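Local structure of RagB/SusD family nutrient uptake outer membrane protein (Bacteroides thetaiotaomicron, 7KV2) at residues A[331-336]-A[436-441]; A[124-129]-A[142-147]; A[74-79]-A[95-100]; A[286-291]-A[392-397]. The protein probably binds beta-glucan at the outer membrane surface of a gut bacterium, as a SusD-family glycan-binding protein that helps nutrient uptake. All coordinates share one frame; numbering follows the deposited sequence.

Interaction 1 of 4, residues A[331-336]-A[436-441]; sequences RYSNND and AGLVTE
Asp336 and Ala436 meet where two loops come together, their CA atoms 5.3 Å apart. A type I turn runs from Ser333 to Asp336, closed by Asp336 N to Ser333 O, and delivers the chain to the start of helix 337-342. Opposite it, Gly437 has left helix 425-435 with a positive phi of 93°. Asp336 makes a bent CA-H...O contact with Ala436 O, its CA 3.4 Å from that oxygen, and the same carbonyl also accepts from Thr337, the first residue of helix 337-342.

Leu438 does most of the apolar work. Its CG stands anti to its own carbonyl carbon (chi1 -65°), which sends the isobutyl end back to the turn: CD2 lies 3.8 Å from Asp336 CB and also touches Ser333, while CD1 sits 3.6 Å from Asp336 OD2. The carboxylate is thus flanked by methyls, with its OD1 3.4 Å from Ala436 CB. Its polar partners lie just past the turn: it caps a backbone N of helix 337-342 and OD2 makes a salt bridge to Arg338. With an alanine here, the start of helix 337-342 would probably go uncapped, Arg338 would be left without its carboxylate and Leu438 CD1 would lose its neighbour OD2. On the exposed side, Asn335 ND2 gives a weak, bent bond to Gly437 O, 3.0 Å long, and its side chain crosses Leu438 at about a right angle.

The whole is a helix end laid against a helix beginning: a Schellman motif at Gly437 facing an N-cap at Asp336, within the SusD-family region of the chain.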
loop_
_atom_site.group_PDB
_atom_site.type_symbol
_atom_site.label_atom_id
_atom_site.label_comp_id
_atom_site.label_asym_id
_atom_site.label_seq_id
_atom_site.Cartn_x
_atom_site.Cartn_y
_atom_site.Cartn_z
ATOM N N ARG A 331 17.557 -11.910 7.130
ATOM C CA ARG A 331 17.519 -12.458 5.746
ATOM C C ARG A 331 18.398 -11.597 4.831
ATOM O O ARG A 331 18.824 -12.122 3.781
ATOM C CB ARG A 331 16.076 -12.684 5.275
ATOM C CG ARG A 331 15.427 -11.605 4.418
ATOM C CD ARG A 331 14.095 -12.053 3.777
ATOM N NE ARG A 331 13.183 -12.630 4.786
ATOM C CZ ARG A 331 12.184 -11.964 5.400
ATOM N NH1 ARG A 331 11.951 -10.687 5.137
ATOM N NH2 ARG A 331 11.419 -12.584 6.283
ATOM N N TYR A 332 18.761 -10.376 5.241
ATOM C CA TYR A 332 19.620 -9.444 4.469
ATOM C C TYR A 332 21.107 -9.759 4.631
ATOM O O TYR A 332 21.565 -9.997 5.753
ATOM C CB TYR A 332 19.401 -7.982 4.901
ATOM C CG TYR A 332 18.056 -7.446 4.481
ATOM C CD1 TYR A 332 17.807 -7.046 3.169
ATOM C CD2 TYR A 332 16.980 -7.465 5.367
ATOM C CE1 TYR A 332 16.544 -6.590 2.774
ATOM C CE2 TYR A 332 15.739 -6.988 4.986
ATOM C CZ TYR A 332 15.496 -6.577 3.676
ATOM O OH TYR A 332 14.222 -6.182 3.287
ATOM N N SER A 333 21.839 -9.636 3.531
ATOM C CA SER A 333 23.316 -9.495 3.532
ATOM C C SER A 333 23.712 -8.176 4.227
ATOM O O SER A 333 22.941 -7.196 4.182
ATOM C CB SER A 333 23.817 -9.656 2.120
ATOM O OG SER A 333 25.084 -9.078 1.953
ATOM N N ASN A 334 24.859 -8.157 4.929
ATOM C CA ASN A 334 25.441 -6.994 5.661
ATOM C C ASN A 334 25.593 -5.740 4.780
ATOM O O ASN A 334 25.560 -4.620 5.319
ATOM C CB ASN A 334 26.874 -7.277 6.165
ATOM C CG ASN A 334 26.898 -8.226 7.333
ATOM O OD1 ASN A 334 26.066 -8.125 8.238
ATOM N ND2 ASN A 334 27.828 -9.165 7.302
ATOM N N ASN A 335 25.795 -5.912 3.494
ATOM C CA ASN A 335 26.014 -4.773 2.560
ATOM C C ASN A 335 24.738 -4.486 1.746
ATOM O O ASN A 335 24.820 -3.648 0.830
ATOM C CB ASN A 335 27.176 -5.063 1.621
ATOM C CG ASN A 335 26.887 -6.309 0.825
ATOM O OD1 ASN A 335 26.424 -7.294 1.392
ATOM N ND2 ASN A 335 27.129 -6.262 -0.463
ATOM N N ASP A 336 23.612 -5.141 2.052
ATOM C CA ASP A 336 22.304 -4.763 1.478
ATOM C C ASP A 336 21.848 -3.493 2.219
ATOM O O ASP A 336 21.504 -3.585 3.468
ATOM C CB ASP A 336 21.309 -5.915 1.557
ATOM C CG ASP A 336 20.088 -5.739 0.683
ATOM O OD1 ASP A 336 19.611 -4.547 0.555
ATOM O OD2 ASP A 336 19.618 -6.767 0.115
ATOM N N ALA A 436 20.800 -1.868 -4.320
ATOM C CA ALA A 436 20.848 -2.147 -2.863
ATOM C C ALA A 436 22.270 -2.387 -2.330
ATOM O O ALA A 436 22.409 -2.616 -1.109
ATOM C CB ALA A 436 19.947 -3.305 -2.569
ATOM N N GLY A 437 23.301 -2.289 -3.172
ATOM C CA GLY A 437 24.708 -2.443 -2.745
ATOM C C GLY A 437 25.224 -3.869 -2.902
ATOM O O GLY A 437 26.354 -4.121 -2.428
ATOM N N LEU A 438 24.478 -4.778 -3.522
ATOM C CA LEU A 438 24.859 -6.217 -3.572
ATOM C C LEU A 438 25.808 -6.376 -4.766
ATOM O O LEU A 438 25.549 -5.800 -5.852
ATOM C CB LEU A 438 23.638 -7.139 -3.689
ATOM C CG LEU A 438 22.693 -7.111 -2.482
ATOM C CD1 LEU A 438 21.494 -7.968 -2.715
ATOM C CD2 LEU A 438 23.397 -7.556 -1.224
ATOM N N VAL A 439 26.916 -7.075 -4.580
ATOM C CA VAL A 439 27.920 -7.161 -5.687
ATOM C C VAL A 439 27.602 -8.384 -6.552
ATOM O O VAL A 439 27.900 -8.334 -7.753
ATOM C CB VAL A 439 29.367 -7.165 -5.171
ATOM C CG1 VAL A 439 29.655 -5.953 -4.297
ATOM C CG2 VAL A 439 29.718 -8.447 -4.460
ATOM N N THR A 440 27.023 -9.449 -5.998
ATOM C CA THR A 440 26.784 -10.704 -6.766
ATOM C C THR A 440 25.530 -10.532 -7.616
ATOM O O THR A 440 24.459 -10.303 -7.020
ATOM C CB THR A 440 26.631 -11.946 -5.877
ATOM O OG1 THR A 440 27.827 -12.078 -5.125
ATOM C CG2 THR A 440 26.367 -13.220 -6.652
ATOM N N GLU A 441 25.631 -10.724 -8.931
ATOM C CA GLU A 441 24.463 -10.760 -9.848
ATOM C C GLU A 441 23.751 -12.099 -9.708
ATOM O O GLU A 441 24.402 -13.096 -9.310
ATOM C CB GLU A 441 24.862 -10.446 -11.279
ATOM C CG GLU A 441 25.274 -9.001 -11.432
ATOM C CD GLU A 441 25.780 -8.603 -12.804
ATOM O OE1 GLU A 441 25.600 -9.405 -13.760
ATOM O OE2 GLU A 441 26.375 -7.490 -12.890
#

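Interaction 2 of 4, residues A[124-129]-A[142-147]; sequences DVITYL and YYEAQV
Val147 fits against both Val125 and Ile126, and here the two helices pack most closely. Their segments run nearly antiparallel, 160° between directions, with axes 10.0 Å apart. The Val147 methyls divide the work: a chi1 of -56° sets CG1 anti to the carbonyl carbon, where it meets Val125 CG1 at 3.8 Å, and leaves CG2 between the backbone N and that carbon, where it takes the end of Ile126, whose CD1 comes to 3.5 Å from it. The Ile126 and Val147 side chains slide past each other in opposite directions, whereas the two valines meet at a slant. No hydrogen bond joins the segments, so aliphatic packing carries this contact.

A turn further along, the fit is looser. Leu129 reaches over with both branches: CD1 lies 3.9 Å from Glu144 CG and 4.1 Å from Tyr143 CB, while CD2 sits at the edge of the Tyr143 ring, near its plane. The leucine and tyrosine side chains cross at about a right angle. Ile126 and Glu144 are both partly exposed; from there Ile126 reaches into the tight part by its CD1, which Glu144 CG touches at 4.2 Å, while the extended Glu144 chain carries its carboxylate outward.

The buried side is closed by helix 43-53: Val125 packs on Ala49 and Val50, and Tyr143 touches Gln47 and shares a hydrogen bond with Asp43 through its hydroxyl. Helices 110-130 and 137-162 thus form an antiparallel helical hairpin, with helix 43-53 laid against it, in keeping with the tetratricopeptide-repeat character of this family.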
loop_
_atom_site.group_PDB
_atom_site.type_symbol
_atom_site.label_atom_id
_atom_site.label_comp_id
_atom_site.label_asym_id
_atom_site.label_seq_id
_atom_site.Cartn_x
_atom_site.Cartn_y
_atom_site.Cartn_z
ATOM N N ASP A 124 -20.354 9.555 -8.908
ATOM C CA ASP A 124 -20.946 10.923 -8.861
ATOM C C ASP A 124 -20.417 11.748 -10.031
ATOM O O ASP A 124 -21.230 12.395 -10.713
ATOM C CB ASP A 124 -20.619 11.705 -7.589
ATOM C CG ASP A 124 -21.342 11.253 -6.334
ATOM O OD1 ASP A 124 -22.368 10.567 -6.446
ATOM O OD2 ASP A 124 -20.873 11.614 -5.251
ATOM N N VAL A 125 -19.104 11.723 -10.270
ATOM C CA VAL A 125 -18.488 12.507 -11.378
ATOM C C VAL A 125 -19.019 12.030 -12.736
ATOM O O VAL A 125 -19.279 12.906 -13.605
ATOM C CB VAL A 125 -16.950 12.493 -11.300
ATOM C CG1 VAL A 125 -16.314 12.983 -12.586
ATOM C CG2 VAL A 125 -16.482 13.329 -10.112
ATOM N N ILE A 126 -19.138 10.721 -12.958
ATOM C CA ILE A 126 -19.654 10.192 -14.253
ATOM C C ILE A 126 -21.106 10.675 -14.427
ATOM O O ILE A 126 -21.489 11.023 -15.568
ATOM C CB ILE A 126 -19.557 8.658 -14.319
ATOM C CG1 ILE A 126 -18.107 8.178 -14.202
ATOM C CG2 ILE A 126 -20.227 8.115 -15.584
ATOM C CD1 ILE A 126 -17.144 8.831 -15.186
ATOM N N THR A 127 -21.877 10.684 -13.345
ATOM C CA THR A 127 -23.302 11.125 -13.339
ATOM C C THR A 127 -23.318 12.613 -13.701
ATOM O O THR A 127 -23.934 12.970 -14.718
ATOM C CB THR A 127 -24.001 10.774 -12.012
ATOM O OG1 THR A 127 -24.091 9.350 -11.945
ATOM C CG2 THR A 127 -25.392 11.355 -11.874
ATOM N N TYR A 128 -22.567 13.440 -12.981
ATOM C CA TYR A 128 -22.467 14.890 -13.269
ATOM C C TYR A 128 -22.114 15.162 -14.733
ATOM O O TYR A 128 -22.726 16.086 -15.290
ATOM C CB TYR A 128 -21.448 15.564 -12.365
ATOM C CG TYR A 128 -21.755 15.407 -10.904
ATOM C CD1 TYR A 128 -23.023 15.078 -10.458
ATOM C CD2 TYR A 128 -20.760 15.618 -9.968
ATOM C CE1 TYR A 128 -23.293 14.962 -9.107
ATOM C CE2 TYR A 128 -21.010 15.508 -8.616
ATOM C CZ TYR A 128 -22.274 15.163 -8.187
ATOM O OH TYR A 128 -22.497 15.100 -6.849
ATOM N N LEU A 129 -21.176 14.420 -15.335
ATOM C CA LEU A 129 -20.756 14.620 -16.752
ATOM C C LEU A 129 -21.908 14.313 -17.739
ATOM O O LEU A 129 -21.855 14.849 -18.857
ATOM C CB LEU A 129 -19.522 13.766 -17.063
ATOM C CG LEU A 129 -18.193 14.324 -16.538
ATOM C CD1 LEU A 129 -17.107 13.246 -16.501
ATOM C CD2 LEU A 129 -17.730 15.523 -17.364
ATOM N N TYR A 142 -10.566 13.554 -19.816
ATOM C CA TYR A 142 -9.551 13.655 -18.739
ATOM C C TYR A 142 -10.221 13.403 -17.383
ATOM O O TYR A 142 -9.635 12.661 -16.588
ATOM C CB TYR A 142 -8.827 15.001 -18.751
ATOM C CG TYR A 142 -7.761 15.159 -17.689
ATOM C CD1 TYR A 142 -6.765 14.201 -17.497
ATOM C CD2 TYR A 142 -7.738 16.279 -16.873
ATOM C CE1 TYR A 142 -5.787 14.363 -16.520
ATOM C CE2 TYR A 142 -6.760 16.462 -15.903
ATOM C CZ TYR A 142 -5.778 15.498 -15.726
ATOM O OH TYR A 142 -4.834 15.704 -14.754
ATOM N N TYR A 143 -11.363 14.024 -17.096
ATOM C CA TYR A 143 -12.108 13.820 -15.826
ATOM C C TYR A 143 -12.492 12.347 -15.704
ATOM O O TYR A 143 -12.398 11.762 -14.609
ATOM C CB TYR A 143 -13.346 14.719 -15.743
ATOM C CG TYR A 143 -13.072 16.199 -15.860
ATOM C CD1 TYR A 143 -11.834 16.734 -15.520
ATOM C CD2 TYR A 143 -14.048 17.083 -16.305
ATOM C CE1 TYR A 143 -11.561 18.087 -15.642
ATOM C CE2 TYR A 143 -13.796 18.444 -16.408
ATOM C CZ TYR A 143 -12.543 18.945 -16.108
ATOM O OH TYR A 143 -12.249 20.277 -16.180
ATOM N N GLU A 144 -12.982 11.783 -16.804
ATOM C CA GLU A 144 -13.390 10.370 -16.922
ATOM C C GLU A 144 -12.177 9.470 -16.673
ATOM O O GLU A 144 -12.313 8.475 -15.950
ATOM C CB GLU A 144 -13.886 10.061 -18.338
ATOM C CG GLU A 144 -15.311 10.536 -18.613
ATOM C CD GLU A 144 -15.842 10.241 -20.022
ATOM O OE1 GLU A 144 -15.029 9.892 -20.925
ATOM O OE2 GLU A 144 -17.068 10.356 -20.213
ATOM N N ALA A 145 -11.053 9.753 -17.313
ATOM C CA ALA A 145 -9.816 8.947 -17.136
ATOM C C ALA A 145 -9.450 8.908 -15.643
ATOM O O ALA A 145 -9.155 7.819 -15.153
ATOM C CB ALA A 145 -8.698 9.485 -17.981
ATOM N N GLN A 146 -9.503 10.026 -14.932
ATOM C CA GLN A 146 -9.087 10.057 -13.497
ATOM C C GLN A 146 -10.053 9.236 -12.645
ATOM O O GLN A 146 -9.599 8.361 -11.842
ATOM C CB GLN A 146 -9.005 11.485 -12.968
ATOM C CG GLN A 146 -7.984 12.361 -13.702
ATOM C CD GLN A 146 -8.072 13.781 -13.202
ATOM O OE1 GLN A 146 -7.693 14.077 -12.067
ATOM N NE2 GLN A 146 -8.620 14.676 -14.027
ATOM N N VAL A 147 -11.360 9.487 -12.768
ATOM C CA VAL A 147 -12.321 8.827 -11.847
ATOM C C VAL A 147 -12.529 7.367 -12.235
ATOM O O VAL A 147 -12.751 6.621 -11.317
ATOM C CB VAL A 147 -13.641 9.608 -11.676
ATOM C CG1 VAL A 147 -13.362 11.031 -11.213
ATOM C CG2 VAL A 147 -14.506 9.584 -12.935
#

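Interaction 3 of 4, residues A[74-79]-A[95-100]; sequences SDIMAD and HLMMNF
Met77 and Met97 have similar first torsions, chi1 -57° and -70°, each placing CG anti to its own carbonyl carbon; both chains then bend at chi3 (-84° in Met77), and the two methyl ends meet, CE to CE 4.0 Å. The thioethers cross at a slant, and on the way Met77 CG passes 3.6 Å from Met97 O. Ile76 adds its CD1 to the cluster, 4.3 Å from Met97 CE. Met98 starts close and then turns off: its CG sits 3.1 Å from Ile76 O, but the bend at chi2 leads the sulfur away from the other segment. Phe100 brings its ring edge to Met77 O in plane, with CZ 3.6 Å from that oxygen, while Met98 O lies over the centre of one ring face. Cutting Met77 back to an alanine would probably open a gap beside Met97 CE and leave that methyl without its partner.

The main chains come close as well, with Met77 CA 4.3 Å from Met98 CA. Helix 92-98 ends here in a Schellman motif whose C-prime residue is Phe100, and the chain after helix 70-75 makes a type I turn from Asp75 to Ala78. Around this buried junction, Met77 also packs on Phe161 of helix 137-162 and Tyr464 of helix 463-469, while Arg485 holds Ala78 O and Met98 O, one from each segment.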
loop_
_atom_site.group_PDB
_atom_site.type_symbol
_atom_site.label_atom_id
_atom_site.label_comp_id
_atom_site.label_asym_id
_atom_site.label_seq_id
_atom_site.Cartn_x
_atom_site.Cartn_y
_atom_site.Cartn_z
ATOM N N SER A 74 -2.392 -5.915 4.687
ATOM C CA SER A 74 -1.853 -7.124 4.016
ATOM C C SER A 74 -0.566 -7.592 4.706
ATOM O O SER A 74 -0.394 -8.819 4.866
ATOM C CB SER A 74 -1.741 -6.952 2.529
ATOM O OG SER A 74 -0.706 -6.041 2.170
ATOM N N ASP A 75 0.364 -6.696 5.059
ATOM C CA ASP A 75 1.689 -7.172 5.538
ATOM C C ASP A 75 1.540 -7.980 6.825
ATOM O O ASP A 75 2.379 -8.853 7.029
ATOM C CB ASP A 75 2.699 -6.028 5.673
ATOM C CG ASP A 75 3.205 -5.535 4.319
ATOM O OD1 ASP A 75 3.463 -6.386 3.409
ATOM O OD2 ASP A 75 3.373 -4.303 4.171
ATOM N N ILE A 76 0.577 -7.677 7.695
ATOM C CA ILE A 76 0.435 -8.438 8.968
ATOM C C ILE A 76 0.105 -9.900 8.605
ATOM O O ILE A 76 0.320 -10.774 9.471
ATOM C CB ILE A 76 -0.589 -7.808 9.928
ATOM C CG1 ILE A 76 -2.001 -7.744 9.333
ATOM C CG2 ILE A 76 -0.077 -6.460 10.407
ATOM C CD1 ILE A 76 -3.076 -7.104 10.188
ATOM N N MET A 77 -0.428 -10.187 7.402
ATOM C CA MET A 77 -0.802 -11.580 7.015
ATOM C C MET A 77 0.355 -12.311 6.335
ATOM O O MET A 77 0.235 -13.557 6.007
ATOM C CB MET A 77 -2.065 -11.596 6.142
ATOM C CG MET A 77 -3.222 -10.935 6.844
ATOM S SD MET A 77 -4.836 -11.241 6.028
ATOM C CE MET A 77 -4.809 -9.970 4.760
ATOM N N ALA A 78 1.504 -11.640 6.170
ATOM C CA ALA A 78 2.666 -12.291 5.522
ATOM C C ALA A 78 3.697 -12.710 6.579
ATOM O O ALA A 78 3.312 -13.121 7.701
ATOM C CB ALA A 78 3.235 -11.353 4.471
ATOM N N ASP A 79 4.995 -12.550 6.287
ATOM C CA ASP A 79 6.094 -13.213 7.029
ATOM C C ASP A 79 7.180 -12.194 7.415
ATOM O O ASP A 79 8.326 -12.630 7.670
ATOM C CB ASP A 79 6.662 -14.379 6.215
ATOM C CG ASP A 79 7.153 -14.025 4.829
ATOM O OD1 ASP A 79 6.626 -13.060 4.240
ATOM O OD2 ASP A 79 7.993 -14.782 4.284
ATOM N N HIS A 95 -4.782 -9.053 14.764
ATOM C CA HIS A 95 -4.204 -10.315 15.304
ATOM C C HIS A 95 -4.945 -11.512 14.693
ATOM O O HIS A 95 -4.287 -12.496 14.219
ATOM C CB HIS A 95 -4.257 -10.281 16.826
ATOM C CG HIS A 95 -3.326 -9.317 17.424
ATOM N ND1 HIS A 95 -1.970 -9.598 17.518
ATOM C CD2 HIS A 95 -3.527 -8.097 17.977
ATOM C CE1 HIS A 95 -1.383 -8.575 18.119
ATOM N NE2 HIS A 95 -2.299 -7.648 18.437
ATOM N N LEU A 96 -6.264 -11.419 14.593
ATOM C CA LEU A 96 -7.032 -12.529 13.989
ATOM C C LEU A 96 -6.673 -12.707 12.514
ATOM O O LEU A 96 -6.401 -13.855 12.091
ATOM C CB LEU A 96 -8.527 -12.285 14.194
ATOM C CG LEU A 96 -9.009 -12.195 15.636
ATOM C CD1 LEU A 96 -10.527 -11.987 15.619
ATOM C CD2 LEU A 96 -8.674 -13.431 16.432
ATOM N N MET A 97 -6.629 -11.634 11.716
ATOM C CA MET A 97 -6.265 -11.746 10.294
ATOM C C MET A 97 -4.875 -12.387 10.153
ATOM O O MET A 97 -4.648 -13.169 9.215
ATOM C CB MET A 97 -6.203 -10.356 9.664
ATOM C CG MET A 97 -7.545 -9.708 9.515
ATOM S SD MET A 97 -7.388 -7.897 9.243
ATOM C CE MET A 97 -6.507 -7.885 7.686
ATOM N N MET A 98 -3.939 -11.968 10.997
ATOM C CA MET A 98 -2.536 -12.421 10.912
ATOM C C MET A 98 -2.486 -13.946 11.109
ATOM O O MET A 98 -1.697 -14.604 10.422
ATOM C CB MET A 98 -1.686 -11.698 11.961
ATOM C CG MET A 98 -0.295 -12.246 12.094
ATOM S SD MET A 98 -0.156 -13.564 13.329
ATOM C CE MET A 98 1.575 -13.535 13.777
ATOM N N ASN A 99 -3.302 -14.465 12.021
ATOM C CA ASN A 99 -3.336 -15.911 12.357
ATOM C C ASN A 99 -4.428 -16.648 11.561
ATOM O O ASN A 99 -4.776 -17.773 11.960
ATOM C CB ASN A 99 -3.483 -16.064 13.874
ATOM C CG ASN A 99 -3.092 -17.442 14.347
ATOM O OD1 ASN A 99 -2.219 -18.065 13.746
ATOM N ND2 ASN A 99 -3.764 -17.919 15.393
ATOM N N PHE A 100 -4.932 -16.071 10.477
ATOM C CA PHE A 100 -5.903 -16.690 9.526
ATOM C C PHE A 100 -7.147 -17.198 10.291
ATOM O O PHE A 100 -7.667 -18.263 9.903
ATOM C CB PHE A 100 -5.219 -17.807 8.722
ATOM C CG PHE A 100 -3.884 -17.391 8.160
ATOM C CD1 PHE A 100 -3.765 -16.186 7.474
ATOM C CD2 PHE A 100 -2.748 -18.150 8.353
ATOM C CE1 PHE A 100 -2.534 -15.760 6.996
ATOM C CE2 PHE A 100 -1.513 -17.725 7.876
ATOM C CZ PHE A 100 -1.408 -16.529 7.205
#

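Interaction 4 of 4, residues A[286-291]-A[392-397]; sequences RDWGSP and SELNWN
Asn395 grips the backbone of Arg286 with both ends of its side-chain amide. ND2 donates to Arg286 O at 2.7 Å, the donor tilted 19° from the carbonyl plane, and OD1 accepts from Arg286 N at 3.2 Å on a lone pair in its carbonyl plane. OD1 also takes Gly296 N, and ND2 reaches Ser391 O, so the buried amide is well engaged and its rotation fixed.

The arginine side chain leaves fully extended, passing Leu394 O with CD 3.5 Å away. Its guanidinium finds a salt bridge to Asp61 and the carbonyls of Gly296 and Trp62, besides weak bonds to Pro291 O.

Further out, Leu394 CD1 sits over one face of the Trp288 six-membered ring, 3.8 Å from its centroid and 19° off the normal, a CH-pi contact. The Glu393 carboxylate approaches the ring edge instead, its plane 75° from that of the indole; Glu393 OE1 lies 2.9 Å from Trp288 CH2. The Trp288 side chain is about 6 Å from a bound molecule probably from the crystallisation liquor.

The chemistry thus grades from a polar side-chain grip that fixes the Arg286 main chain to dispersion and CH-pi contact at the exposed Trp288, whose edge meets a carboxylate.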
loop_
_atom_site.group_PDB
_atom_site.type_symbol
_atom_site.label_atom_id
_atom_site.label_comp_id
_atom_site.label_asym_id
_atom_site.label_seq_id
_atom_site.Cartn_x
_atom_site.Cartn_y
_atom_site.Cartn_z
ATOM N N ARG A 286 -5.822 17.192 10.753
ATOM C CA ARG A 286 -6.479 15.873 10.953
ATOM C C ARG A 286 -6.530 15.642 12.476
ATOM O O ARG A 286 -5.560 16.031 13.186
ATOM C CB ARG A 286 -5.770 14.752 10.188
ATOM C CG ARG A 286 -6.543 13.444 10.176
ATOM C CD ARG A 286 -5.760 12.299 9.569
ATOM N NE ARG A 286 -6.604 11.192 9.087
ATOM C CZ ARG A 286 -6.182 10.210 8.284
ATOM N NH1 ARG A 286 -4.912 10.189 7.889
ATOM N NH2 ARG A 286 -7.023 9.280 7.858
ATOM N N ASP A 287 -7.632 15.065 12.961
ATOM C CA ASP A 287 -7.935 14.983 14.416
ATOM C C ASP A 287 -8.780 13.740 14.690
ATOM O O ASP A 287 -9.351 13.167 13.726
ATOM C CB ASP A 287 -8.687 16.226 14.924
ATOM C CG ASP A 287 -8.308 16.650 16.334
ATOM O OD1 ASP A 287 -7.517 15.935 16.996
ATOM O OD2 ASP A 287 -8.792 17.719 16.757
ATOM N N TRP A 288 -8.903 13.390 15.976
ATOM C CA TRP A 288 -9.740 12.249 16.443
ATOM C C TRP A 288 -11.138 12.395 15.848
ATOM O O TRP A 288 -11.655 11.400 15.282
ATOM C CB TRP A 288 -9.756 12.226 17.975
ATOM C CG TRP A 288 -8.369 12.380 18.513
ATOM C CD1 TRP A 288 -7.837 13.475 19.138
ATOM C CD2 TRP A 288 -7.293 11.432 18.352
ATOM N NE1 TRP A 288 -6.517 13.250 19.430
ATOM C CE2 TRP A 288 -6.158 12.001 18.975
ATOM C CE3 TRP A 288 -7.198 10.142 17.803
ATOM C CZ2 TRP A 288 -4.935 11.325 19.039
ATOM C CZ3 TRP A 288 -5.987 9.482 17.854
ATOM C CH2 TRP A 288 -4.879 10.064 18.475
ATOM N N GLY A 289 -11.679 13.618 15.951
ATOM C CA GLY A 289 -13.022 14.007 15.494
ATOM C C GLY A 289 -13.068 14.422 14.027
ATOM O O GLY A 289 -14.192 14.468 13.519
ATOM N N SER A 290 -11.920 14.676 13.366
ATOM C CA SER A 290 -11.817 15.078 11.932
ATOM C C SER A 290 -10.893 14.142 11.143
ATOM O O SER A 290 -9.878 14.580 10.598
ATOM C CB SER A 290 -11.346 16.514 11.821
ATOM O OG SER A 290 -12.102 17.359 12.674
ATOM N N PRO A 291 -11.209 12.829 11.034
ATOM C CA PRO A 291 -10.314 11.888 10.349
ATOM C C PRO A 291 -10.200 12.073 8.822
ATOM O O PRO A 291 -9.283 11.534 8.226
ATOM C CB PRO A 291 -10.939 10.507 10.651
ATOM C CG PRO A 291 -12.416 10.813 10.905
ATOM C CD PRO A 291 -12.419 12.178 11.575
ATOM N N SER A 392 -0.852 15.862 16.980
ATOM C CA SER A 392 0.506 15.487 16.502
ATOM C C SER A 392 0.495 14.025 16.031
ATOM O O SER A 392 1.205 13.714 15.019
ATOM C CB SER A 392 1.568 15.738 17.561
ATOM O OG SER A 392 1.503 14.770 18.605
ATOM N N GLU A 393 -0.347 13.192 16.656
ATOM C CA GLU A 393 -0.369 11.727 16.439
ATOM C C GLU A 393 -0.931 11.402 15.053
ATOM O O GLU A 393 -0.607 10.332 14.520
ATOM C CB GLU A 393 -1.199 11.037 17.532
ATOM C CG GLU A 393 -0.690 11.304 18.943
ATOM C CD GLU A 393 -1.184 10.334 20.006
ATOM O OE1 GLU A 393 -2.350 9.846 19.880
ATOM O OE2 GLU A 393 -0.407 10.050 20.959
ATOM N N LEU A 394 -1.799 12.247 14.498
ATOM C CA LEU A 394 -2.503 11.932 13.236
ATOM C C LEU A 394 -1.947 12.763 12.080
ATOM O O LEU A 394 -2.521 12.658 10.956
ATOM C CB LEU A 394 -4.002 12.219 13.432
ATOM C CG LEU A 394 -4.684 11.397 14.537
ATOM C CD1 LEU A 394 -6.141 11.815 14.737
ATOM C CD2 LEU A 394 -4.622 9.902 14.267
ATOM N N ASN A 395 -0.907 13.556 12.295
ATOM C CA ASN A 395 -0.512 14.526 11.236
ATOM C C ASN A 395 0.935 14.361 10.812
ATOM O O ASN A 395 1.595 15.393 10.646
ATOM C CB ASN A 395 -0.807 15.983 11.608
ATOM C CG ASN A 395 -2.282 16.243 11.462
ATOM O OD1 ASN A 395 -2.825 16.157 10.349
ATOM N ND2 ASN A 395 -2.940 16.445 12.599
ATOM N N TRP A 396 1.403 13.128 10.614
ATOM C CA TRP A 396 2.750 12.908 10.022
ATOM C C TRP A 396 2.698 13.228 8.514
ATOM O O TRP A 396 1.690 12.987 7.901
ATOM C CB TRP A 396 3.192 11.471 10.273
ATOM C CG TRP A 396 3.380 11.209 11.720
ATOM C CD1 TRP A 396 2.494 10.603 12.572
ATOM C CD2 TRP A 396 4.512 11.605 12.504
ATOM N NE1 TRP A 396 3.032 10.576 13.824
ATOM C CE2 TRP A 396 4.246 11.213 13.825
ATOM C CE3 TRP A 396 5.739 12.230 12.214
ATOM C CZ2 TRP A 396 5.150 11.439 14.855
ATOM C CZ3 TRP A 396 6.629 12.446 13.239
ATOM C CH2 TRP A 396 6.339 12.061 14.539
ATOM N N ASN A 397 3.794 13.754 7.967
ATOM C CA ASN A 397 3.890 14.201 6.562
ATOM C C ASN A 397 4.283 13.018 5.642
ATOM O O ASN A 397 4.284 13.226 4.418
ATOM C CB ASN A 397 4.890 15.366 6.436
ATOM C CG ASN A 397 6.334 14.996 6.698
ATOM O OD1 ASN A 397 6.718 13.822 6.667
ATOM N ND2 ASN A 397 7.177 15.996 6.982
#

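Interactions 2 and 3 are buried and lie in the N-terminal family region, yet differ: interaction 2 packs two long helices through aliphatic side chains, interaction 3 joins helix ends through methionines. Helix 137-162 serves both, supplying a segment of interaction 2 and Phe161 beside interaction 3. Interactions 1 and 4 join loops of the SusD-family region, are only partly buried, and bring polar groups into play, a weak hydrogen bond from an asparagine amide in one and a two-bond side-chain grip in the other. Interactions 1 and 3 touch through a weak hydrogen bond from Arg331 to Asp79 O, between the two family regions; interactions 2 and 4 stand apart, about 18 Å between nearest atoms.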